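Local coordinates for carbohydrate binding module family 33 and 10 domain protein (Teredinibacter turnerae, PDB 6RW7), which is an AA10 lytic polysaccharide monooxygenase, a copper-dependent enzyme that probably cleaves cellulose oxidatively, represented here by its catalytic domain, at residues Q96-D101 and C170-R175; V115-K120 and V180-W185. One frame throughout, in Å; residues are numbered along the deposited sequence.

Contact 1. Residues Q96-D101 and C170-R175. With CU (copper (II) ion), chain C.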
loop_
_atom_site.group_PDB
_atom_site.type_symbol
_atom_site.label_atom_id
_atom_site.label_comp_id
_atom_site.label_asym_id
_atom_site.label_seq_id
_atom_site.Cartn_x
_atom_site.Cartn_y
_atom_site.Cartn_z
ATOM N N GLN A 96 -8.583 13.238 -1.398
ATOM C CA GLN A 96 -7.408 12.845 -2.217
ATOM C C GLN A 96 -7.814 11.642 -3.067
ATOM O O GLN A 96 -8.604 10.814 -2.589
ATOM C CB GLN A 96 -6.177 12.517 -1.363
ATOM C CG GLN A 96 -5.672 13.649 -0.456
ATOM C CD GLN A 96 -5.249 14.905 -1.185
ATOM O OE1 GLN A 96 -4.845 14.843 -2.339
ATOM N NE2 GLN A 96 -5.356 16.058 -0.523
ATOM N N THR A 97 -7.247 11.529 -4.261
ATOM C CA THR A 97 -7.428 10.355 -5.143
ATOM C C THR A 97 -6.222 9.432 -4.991
ATOM O O THR A 97 -5.072 9.885 -5.170
ATOM C CB THR A 97 -7.697 10.747 -6.596
ATOM O OG1 THR A 97 -8.858 11.572 -6.560
ATOM C CG2 THR A 97 -7.968 9.544 -7.470
ATOM N N PHE A 98 -6.479 8.165 -4.697
ATOM C CA PHE A 98 -5.442 7.106 -4.664
ATOM C C PHE A 98 -5.552 6.299 -5.951
ATOM O O PHE A 98 -6.660 5.934 -6.323
ATOM C CB PHE A 98 -5.621 6.194 -3.452
ATOM C CG PHE A 98 -5.318 6.868 -2.145
ATOM C CD1 PHE A 98 -6.277 7.638 -1.503
ATOM C CD2 PHE A 98 -4.061 6.767 -1.578
ATOM C CE1 PHE A 98 -5.966 8.309 -0.329
ATOM C CE2 PHE A 98 -3.774 7.401 -0.382
ATOM C CZ PHE A 98 -4.714 8.193 0.222
ATOM N N VAL A 99 -4.439 6.050 -6.609
ATOM C CA VAL A 99 -4.414 5.348 -7.913
ATOM C C VAL A 99 -3.750 3.995 -7.694
ATOM O O VAL A 99 -2.512 3.946 -7.402
ATOM C CB VAL A 99 -3.672 6.176 -8.965
ATOM C CG1 VAL A 99 -3.671 5.438 -10.291
ATOM C CG2 VAL A 99 -4.262 7.578 -9.122
ATOM N N TRP A 100 -4.531 2.936 -7.825
ATOM C CA TRP A 100 -3.974 1.564 -7.888
ATOM C C TRP A 100 -3.605 1.292 -9.339
ATOM O O TRP A 100 -4.491 1.388 -10.214
ATOM C CB TRP A 100 -4.968 0.532 -7.394
ATOM C CG TRP A 100 -5.078 0.436 -5.906
ATOM C CD1 TRP A 100 -5.770 1.235 -5.042
ATOM C CD2 TRP A 100 -4.414 -0.534 -5.100
ATOM N NE1 TRP A 100 -5.604 0.799 -3.756
ATOM C CE2 TRP A 100 -4.802 -0.304 -3.765
ATOM C CE3 TRP A 100 -3.568 -1.603 -5.385
ATOM C CZ2 TRP A 100 -4.343 -1.102 -2.717
ATOM C CZ3 TRP A 100 -3.113 -2.390 -4.343
ATOM C CH2 TRP A 100 -3.482 -2.124 -3.028
ATOM N N ASP A 101 -2.369 0.877 -9.585
ATOM C CA ASP A 101 -1.991 0.304 -10.889
ATOM C C ASP A 101 -2.273 -1.187 -10.835
ATOM O O ASP A 101 -1.708 -1.869 -9.964
ATOM C CB ASP A 101 -0.521 0.507 -11.251
ATOM C CG ASP A 101 -0.245 -0.134 -12.601
ATOM O OD1 ASP A 101 -0.040 -1.338 -12.641
ATOM O OD2 ASP A 101 -0.351 0.549 -13.597
ATOM N N CYS A 170 -10.881 9.503 -1.431
ATOM C CA CYS A 170 -10.953 9.263 0.023
ATOM C C CYS A 170 -10.849 10.605 0.736
ATOM O O CYS A 170 -10.172 11.503 0.224
ATOM C CB CYS A 170 -9.814 8.370 0.503
ATOM S SG CYS A 170 -9.830 6.659 -0.106
ATOM N N ASN A 171 -11.435 10.686 1.925
ATOM C CA ASN A 171 -11.217 11.814 2.860
ATOM C C ASN A 171 -10.060 11.432 3.788
ATOM O O ASN A 171 -10.277 10.663 4.735
ATOM C CB ASN A 171 -12.496 12.108 3.647
ATOM C CG ASN A 171 -12.353 13.281 4.585
ATOM O OD1 ASN A 171 -11.539 14.175 4.359
ATOM N ND2 ASN A 171 -13.130 13.267 5.655
ATOM N N VAL A 172 -8.873 11.964 3.532
ATOM C CA VAL A 172 -7.672 11.661 4.342
ATOM C C VAL A 172 -7.752 12.452 5.636
ATOM O O VAL A 172 -7.957 13.658 5.599
ATOM C CB VAL A 172 -6.399 11.964 3.543
ATOM C CG1 VAL A 172 -5.162 11.681 4.369
ATOM C CG2 VAL A 172 -6.351 11.149 2.253
ATOM N N PRO A 173 -7.613 11.783 6.801
ATOM C CA PRO A 173 -7.637 12.475 8.088
ATOM C C PRO A 173 -6.522 13.510 8.224
ATOM O O PRO A 173 -5.456 13.365 7.621
ATOM C CB PRO A 173 -7.429 11.348 9.112
ATOM C CG PRO A 173 -7.902 10.101 8.409
ATOM C CD PRO A 173 -7.521 10.324 6.964
ATOM N N SER A 174 -6.779 14.520 9.042
ATOM C CA SER A 174 -5.780 15.558 9.363
ATOM C C SER A 174 -4.621 14.866 10.063
ATOM O O SER A 174 -4.850 14.086 11.022
ATOM C CB SER A 174 -6.304 16.643 10.255
ATOM O OG SER A 174 -7.373 17.337 9.640
ATOM N N ARG A 175 -3.416 15.131 9.592
ATOM C CA ARG A 175 -2.176 14.569 10.157
ATOM C C ARG A 175 -1.094 15.622 10.026
ATOM O O ARG A 175 -1.232 16.545 9.167
ATOM C CB ARG A 175 -1.744 13.293 9.436
ATOM C CG ARG A 175 -2.598 12.067 9.731
ATOM C CD ARG A 175 -2.452 11.597 11.163
ATOM N NE ARG A 175 -3.197 10.381 11.500
ATOM C CZ ARG A 175 -4.463 10.327 11.865
ATOM N NH1 ARG A 175 -5.210 11.420 11.922
ATOM N NH2 ARG A 175 -4.976 9.152 12.192
HETATM CU CU CU C . 0.032 2.947 -14.163
HETATM O O HOH W 1 -0.569 2.359 -16.180
#

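Contact 2. Residues V115-K120 and V180-W185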
loop_
_atom_site.group_PDB
_atom_site.type_symbol
_atom_site.label_atom_id
_atom_site.label_comp_id
_atom_site.label_asym_id
_atom_site.label_seq_id
_atom_site.Cartn_x
_atom_site.Cartn_y
_atom_site.Cartn_z
ATOM N N VAL A 115 -9.703 -0.500 0.571
ATOM C CA VAL A 115 -9.708 -0.195 2.024
ATOM C C VAL A 115 -8.406 0.513 2.361
ATOM O O VAL A 115 -7.371 0.100 1.858
ATOM C CB VAL A 115 -9.883 -1.496 2.837
ATOM C CG1 VAL A 115 -10.113 -1.219 4.300
ATOM C CG2 VAL A 115 -11.023 -2.346 2.291
ATOM N N PHE A 116 -8.465 1.533 3.217
ATOM C CA PHE A 116 -7.278 2.333 3.576
ATOM C C PHE A 116 -7.279 2.606 5.070
ATOM O O PHE A 116 -8.296 3.087 5.602
ATOM C CB PHE A 116 -7.283 3.681 2.868
ATOM C CG PHE A 116 -7.284 3.645 1.364
ATOM C CD1 PHE A 116 -8.446 3.382 0.654
ATOM C CD2 PHE A 116 -6.113 3.853 0.663
ATOM C CE1 PHE A 116 -8.433 3.396 -0.733
ATOM C CE2 PHE A 116 -6.103 3.836 -0.716
ATOM C CZ PHE A 116 -7.256 3.601 -1.411
ATOM N N TYR A 117 -6.125 2.378 5.678
ATOM C CA TYR A 117 -5.843 2.698 7.087
ATOM C C TYR A 117 -4.704 3.703 7.133
ATOM O O TYR A 117 -3.859 3.685 6.245
ATOM C CB TYR A 117 -5.420 1.446 7.842
ATOM C CG TYR A 117 -6.461 0.374 8.008
ATOM C CD1 TYR A 117 -6.751 -0.521 6.989
ATOM C CD2 TYR A 117 -7.103 0.204 9.226
ATOM C CE1 TYR A 117 -7.707 -1.503 7.177
ATOM C CE2 TYR A 117 -8.008 -0.817 9.440
ATOM C CZ TYR A 117 -8.299 -1.691 8.413
ATOM O OH TYR A 117 -9.241 -2.685 8.582
ATOM N N ILE A 118 -4.663 4.514 8.189
ATOM C CA ILE A 118 -3.530 5.448 8.400
ATOM C C ILE A 118 -3.008 5.245 9.812
ATOM O O ILE A 118 -3.771 4.799 10.695
ATOM C CB ILE A 118 -3.952 6.905 8.100
ATOM C CG1 ILE A 118 -2.736 7.826 7.971
ATOM C CG2 ILE A 118 -4.982 7.418 9.094
ATOM C CD1 ILE A 118 -3.061 9.128 7.315
ATOM N N THR A 119 -1.751 5.601 10.011
ATOM C CA THR A 119 -1.143 5.606 11.350
ATOM C C THR A 119 -1.939 6.543 12.273
ATOM O O THR A 119 -2.561 7.520 11.821
ATOM C CB THR A 119 0.353 5.915 11.254
ATOM O OG1 THR A 119 0.552 6.992 10.327
ATOM C CG2 THR A 119 1.149 4.698 10.830
ATOM N N LYS A 120 -1.922 6.225 13.555
ATOM C CA LYS A 120 -2.561 7.032 14.608
ATOM C C LYS A 120 -1.962 8.429 14.602
ATOM O O LYS A 120 -0.824 8.640 14.187
ATOM C CB LYS A 120 -2.353 6.365 15.958
ATOM C CG LYS A 120 -3.047 5.033 16.137
ATOM C CD LYS A 120 -2.993 4.575 17.573
ATOM C CE LYS A 120 -4.029 3.518 17.872
ATOM N NZ LYS A 120 -3.517 2.199 17.498
ATOM N N VAL A 180 2.123 6.684 7.708
ATOM C CA VAL A 180 2.033 5.578 6.729
ATOM C C VAL A 180 0.569 5.297 6.466
ATOM O O VAL A 180 -0.227 5.252 7.420
ATOM C CB VAL A 180 2.729 4.308 7.235
ATOM C CG1 VAL A 180 2.623 3.227 6.183
ATOM C CG2 VAL A 180 4.182 4.554 7.602
ATOM N N ILE A 181 0.249 5.104 5.196
ATOM C CA ILE A 181 -1.082 4.600 4.775
ATOM C C ILE A 181 -0.914 3.138 4.371
ATOM O O ILE A 181 -0.019 2.825 3.582
ATOM C CB ILE A 181 -1.663 5.498 3.668
ATOM C CG1 ILE A 181 -1.956 6.880 4.249
ATOM C CG2 ILE A 181 -2.893 4.859 3.024
ATOM C CD1 ILE A 181 -2.279 7.949 3.242
ATOM N N PHE A 182 -1.744 2.270 4.938
ATOM C CA PHE A 182 -1.790 0.824 4.635
ATOM C C PHE A 182 -3.093 0.588 3.864
ATOM O O PHE A 182 -4.179 0.923 4.367
ATOM C CB PHE A 182 -1.661 0.003 5.925
ATOM C CG PHE A 182 -2.146 -1.410 5.757
ATOM C CD1 PHE A 182 -1.323 -2.345 5.167
ATOM C CD2 PHE A 182 -3.427 -1.786 6.116
ATOM C CE1 PHE A 182 -1.753 -3.637 4.951
ATOM C CE2 PHE A 182 -3.861 -3.084 5.902
ATOM C CZ PHE A 182 -3.025 -3.992 5.309
ATOM N N ALA A 183 -3.004 0.031 2.660
ATOM C CA ALA A 183 -4.157 -0.076 1.755
ATOM C C ALA A 183 -4.298 -1.485 1.200
ATOM O O ALA A 183 -3.301 -2.185 0.977
ATOM C CB ALA A 183 -4.013 0.908 0.623
ATOM N N GLU A 184 -5.540 -1.830 0.912
ATOM C CA GLU A 184 -5.901 -3.136 0.354
ATOM C C GLU A 184 -6.777 -2.963 -0.880
ATOM O O GLU A 184 -7.657 -2.074 -0.890
ATOM C CB GLU A 184 -6.693 -3.961 1.369
ATOM C CG GLU A 184 -6.006 -4.142 2.699
ATOM C CD GLU A 184 -6.809 -4.941 3.710
ATOM O OE1 GLU A 184 -8.034 -5.158 3.469
ATOM O OE2 GLU A 184 -6.206 -5.339 4.724
ATOM N N TRP A 185 -6.570 -3.856 -1.840
ATOM C CA TRP A 185 -7.455 -3.993 -3.017
ATOM C C TRP A 185 -7.990 -5.418 -2.973
ATOM O O TRP A 185 -7.188 -6.339 -3.146
ATOM C CB TRP A 185 -6.718 -3.637 -4.307
ATOM C CG TRP A 185 -7.384 -4.123 -5.551
ATOM C CD1 TRP A 185 -8.716 -4.107 -5.848
ATOM C CD2 TRP A 185 -6.711 -4.703 -6.678
ATOM N NE1 TRP A 185 -8.923 -4.668 -7.074
ATOM C CE2 TRP A 185 -7.717 -5.050 -7.600
ATOM C CE3 TRP A 185 -5.370 -4.975 -6.987
ATOM C CZ2 TRP A 185 -7.419 -5.667 -8.809
ATOM C CZ3 TRP A 185 -5.083 -5.575 -8.192
ATOM C CH2 TRP A 185 -6.099 -5.932 -9.078
#

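Contact 1. Residues Q96-D101 and C170-R175
Gln96 and Cys170 form an antiparallel hydrogen-bonded pair in one sheet of the LPMO beta sandwich, where strand 96-101 meets the end of strand 165-172. Gln96 N donates to Cys170 O at 2.9 Å, and Cys170 N returns the bond to Gln96 O. Both bonds are nearly straight. This is the one bridge across the two segments; beyond it, side chains carry the contact.

The Gln96 side chain starts beside Val172. Its CB lies 3.9 Å from Val172 CG2. Gln96 CG comes closer to Val172 CG2, at 3.7 Å. The chain then bends (chi2 -60°), and the terminal amide NE2 bonds to Ser93 O.

The Phe98 ring meets Val172 and Cys170 together. Val172 CG2 sits at the edge of the ring, near its plane, 3.9 Å from Phe98 CE1. Cys170 CB also meets Phe98 CE1, obliquely. Cys170 SG, in a disulfide with Cys142, makes a sulfur-aromatic contact, 5.0 Å from the Phe98 ring centroid and well off its normal.

The far end of strand 96-101 reaches a copper(II) ion. Glu5, His165 and a water share the metal with Asp101. The Asp101 carboxylate uses both oxygens: OD1 bonds to Ser103 OG, and OD2 reaches the copper at 2.5 Å.

Contact 2. Residues V115-K120 and V180-W185
Tyr117 and Phe182 form a hydrogen-bonded pair at the middle of this antiparallel contact. Tyr117 N donates to Phe182 O at 2.8 Å, and the bond is nearly straight. The return bond, Phe182 N to Tyr117 O, is more bent (155° at the hydrogen), with the donor tilted from the carbonyl plane. Val115 and Glu184 pair in the same way.

At the other end the pattern changes. Thr119 N still donates to Val180 O, at 3.0 Å. Val180 N, however, bonds to the hydroxyl Thr119 OG1 at 3.1 Å. Chi1 of 44° sets OG1 between the backbone N and the carbonyl carbon, within reach of Val180 N. OG1 is also hydrogen-bonded to His179 ND1. A valine in place of Thr119 has no hydroxyl, and Val180 N and His179 ND1 would probably be left without this partner, weakening the end of the strand pairing.

These strands are central in the second sheet of the immunoglobulin-like sandwich. The backbone of Phe116 bonds to that of Cys142, and the backbone of Ala183 to that of Ser197.

The face with Phe116, Ile118, Ile181 and Ala183 turns to the sandwich interior. Phe116 CD2 rests 3.6 Å from Ala183 CB. Ile118 CG1 meets Ile181 CG1 at 3.9 Å. On the other face the Tyr117 and Phe182 side chains run side by side, with Tyr117 CD1 at the edge of the Phe182 ring. Glu184 is buried there too, but both carboxylate oxygens have partners: OE1 forms a salt bridge with Arg194 NH1, and OE2 accepts from Arg58 N.

In the fold
The two contacts belong to opposite sheets of one sandwich. Strand 96-101 is followed in sequence by 111-118, and 165-172 by 178-187, so the segments alternate along the chain. All ten touching residues of contact 2 are buried, with a longer run of backbone bonds. Contact 1 has one bridge; Phe98, Cys170 and Val172 are buried and Gln96 is partly exposed. Contact 1 adds sulfur; its metal sits far from the pairing. Contact 2 has a hydroxyl acceptor and a buried glutamate whose salt bridge goes outside it. They meet in the core, where Phe98 CG lies 3.4 Å from Phe116 CE2. At the border, Arg175 NH2 probably donates to Thr119 O and also forms a salt bridge with Glu137.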